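Local coordinates for outer membrane protein TP0453 (PDB 3K8G) that alters membrane permeability at acidic pH, associates with the outer membrane as a lipoprotein, and might take part in ligand transport, at residues A163-N168 with A188-L193. Sequence-based numbering, arbitrary orientation.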
loop_
_atom_site.group_PDB
_atom_site.type_symbol
_atom_site.label_atom_id
_atom_site.label_comp_id
_atom_site.label_asym_id
_atom_site.label_seq_id
_atom_site.Cartn_x
_atom_site.Cartn_y
_atom_site.Cartn_z
ATOM N N ALA A 163 5.797 3.806 2.831
ATOM C CA ALA A 163 5.084 4.126 4.095
ATOM C C ALA A 163 3.855 3.232 4.271
ATOM O O ALA A 163 3.097 3.029 3.323
ATOM C CB ALA A 163 4.680 5.642 4.110
ATOM N N LEU A 164 3.632 2.706 5.484
ATOM C CA LEU A 164 2.404 1.983 5.734
ATOM C C LEU A 164 1.778 2.536 6.995
ATOM O O LEU A 164 2.492 2.892 7.938
ATOM C CB LEU A 164 2.634 0.475 5.906
ATOM C CG LEU A 164 2.749 -0.338 4.593
ATOM C CD1 LEU A 164 4.187 -0.376 4.164
ATOM C CD2 LEU A 164 2.218 -1.748 4.822
ATOM N N TYR A 165 0.456 2.640 6.985
ATOM C CA TYR A 165 -0.252 2.955 8.209
ATOM C C TYR A 165 -1.258 1.844 8.478
ATOM O O TYR A 165 -2.136 1.575 7.636
ATOM C CB TYR A 165 -0.969 4.296 8.070
ATOM C CG TYR A 165 -1.745 4.654 9.341
ATOM C CD1 TYR A 165 -1.081 4.730 10.554
ATOM C CD2 TYR A 165 -3.129 4.938 9.316
ATOM C CE1 TYR A 165 -1.747 5.062 11.724
ATOM C CE2 TYR A 165 -3.791 5.299 10.508
ATOM C CZ TYR A 165 -3.069 5.351 11.701
ATOM O OH TYR A 165 -3.652 5.677 12.923
ATOM N N ILE A 166 -1.166 1.214 9.648
ATOM C CA ILE A 166 -1.895 -0.064 9.848
ATOM C C ILE A 166 -2.713 0.102 11.117
ATOM O O ILE A 166 -2.126 0.307 12.183
ATOM C CB ILE A 166 -0.881 -1.224 9.985
ATOM C CG1 ILE A 166 -0.014 -1.311 8.714
ATOM C CG2 ILE A 166 -1.596 -2.596 10.363
ATOM C CD1 ILE A 166 1.500 -1.472 9.022
ATOM N N LYS A 167 -4.046 0.059 10.999
ATOM C CA LYS A 167 -4.903 0.289 12.155
ATOM C C LYS A 167 -4.708 -0.810 13.198
ATOM O O LYS A 167 -4.660 -0.513 14.382
ATOM C CB LYS A 167 -6.388 0.436 11.737
ATOM C CG LYS A 167 -6.587 1.590 10.720
ATOM C CD LYS A 167 -8.017 2.137 10.626
ATOM C CE LYS A 167 -8.048 3.440 9.756
ATOM N NZ LYS A 167 -9.298 3.627 8.901
ATOM N N ASN A 168 -4.591 -2.068 12.766
ATOM C CA ASN A 168 -4.438 -3.189 13.717
ATOM C C ASN A 168 -2.958 -3.574 13.804
ATOM O O ASN A 168 -2.487 -4.557 13.191
ATOM C CB ASN A 168 -5.316 -4.400 13.332
ATOM C CG ASN A 168 -5.350 -5.466 14.429
ATOM O OD1 ASN A 168 -4.482 -5.490 15.315
ATOM N ND2 ASN A 168 -6.336 -6.355 14.369
ATOM N N ALA A 188 -2.474 1.198 16.640
ATOM C CA ALA A 188 -2.051 1.502 15.292
ATOM C C ALA A 188 -0.533 1.448 15.158
ATOM O O ALA A 188 0.196 1.731 16.128
ATOM C CB ALA A 188 -2.585 2.869 14.919
ATOM N N MET A 189 -0.060 1.060 13.972
ATOM C CA MET A 189 1.347 1.011 13.700
ATOM C C MET A 189 1.642 1.921 12.515
ATOM O O MET A 189 0.936 1.862 11.506
ATOM C CB MET A 189 1.813 -0.421 13.360
ATOM C CG MET A 189 3.275 -0.499 12.814
ATOM S SD MET A 189 3.816 -2.139 12.177
ATOM C CE MET A 189 3.679 -3.078 13.661
ATOM N N GLU A 190 2.699 2.729 12.627
ATOM C CA GLU A 190 3.253 3.447 11.455
ATOM C C GLU A 190 4.541 2.699 11.088
ATOM O O GLU A 190 5.322 2.369 11.973
ATOM C CB GLU A 190 3.677 4.854 11.870
ATOM C CG GLU A 190 2.570 5.798 12.236
ATOM C CD GLU A 190 3.148 7.152 12.671
ATOM O OE1 GLU A 190 3.913 7.746 11.912
ATOM O OE2 GLU A 190 2.808 7.620 13.766
ATOM N N LEU A 191 4.789 2.486 9.803
ATOM C CA LEU A 191 5.962 1.735 9.369
ATOM C C LEU A 191 6.566 2.393 8.158
ATOM O O LEU A 191 5.856 2.616 7.161
ATOM C CB LEU A 191 5.544 0.288 9.020
ATOM C CG LEU A 191 6.561 -0.662 8.407
ATOM C CD1 LEU A 191 7.713 -0.896 9.414
ATOM C CD2 LEU A 191 5.870 -1.968 8.016
ATOM N N TYR A 192 7.879 2.663 8.211
ATOM C CA TYR A 192 8.592 3.387 7.123
ATOM C C TYR A 192 9.826 2.573 6.755
ATOM O O TYR A 192 10.620 2.247 7.655
ATOM C CB TYR A 192 8.977 4.815 7.579
ATOM C CG TYR A 192 7.747 5.546 8.081
ATOM C CD1 TYR A 192 6.830 6.095 7.172
ATOM C CD2 TYR A 192 7.477 5.653 9.449
ATOM C CE1 TYR A 192 5.649 6.749 7.636
ATOM C CE2 TYR A 192 6.291 6.307 9.911
ATOM C CZ TYR A 192 5.403 6.835 8.979
ATOM O OH TYR A 192 4.231 7.470 9.415
ATOM N N LEU A 193 9.938 2.199 5.473
ATOM C CA LEU A 193 10.980 1.263 5.006
ATOM C C LEU A 193 11.778 1.859 3.869
ATOM O O LEU A 193 11.243 2.627 3.060
ATOM C CB LEU A 193 10.375 -0.082 4.557
ATOM C CG LEU A 193 9.272 -0.706 5.441
ATOM C CD1 LEU A 193 7.863 -0.447 4.899
ATOM C CD2 LEU A 193 9.467 -2.229 5.668
HETATM O O HOH W 1 2.071 5.576 8.804
#
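Leu164 and Leu191 pair through two backbone bonds, N of Leu164 to O of Leu191 at 2.8 Å and N of Leu191 to O of Leu164, and Ile166 with Met189 repeats the pattern. Four such bonds, with strand axes 166° apart, define a regular antiparallel pairing.

The apolar face carries Leu164, Ile166, Met189, Leu191 and Leu193. Ile166 and Met189 run side by side in the same direction, CD1 of Ile166 lying 4.0 Å from SD of Met189. CG anti to the methionine's N (chi1 170°) and an extended second torsion carry SD alongside Ile166; the bend at the last torsion turns only CE. Further along, CD1 of Leu164 meets CD1 of Leu193 at 3.7 Å, a diagonal methyl contact.

On the other face, Tyr165 has its ring swung beside the carbonyl carbon (chi1 179°), running along the strand toward Ala188 and closing in on the partner strand: OH lies 3.6 Å from CB of Ala188, and CD1 4.2 Å from CG of Glu190. The methyl of Ala163 packs 3.8 Å from CD1 of Tyr192. The Tyr192 hydroxyl donates to OE1 of Glu190 at 2.5 Å, a short bond in the ring plane that uses the anti side of the carboxylate. A water donates both to this hydroxyl and to O of Leu164, giving that carbonyl a second partner.

In the half-barrel, strands 21-26 and 199-207 continue the pairing outward. Phe172 of helix 169-176 covers Ile166, Met189 and Leu191, while Phe149 of helix 147-153 packs against Ala163, Tyr165 and Tyr192, so the two strands are sandwiched between helices.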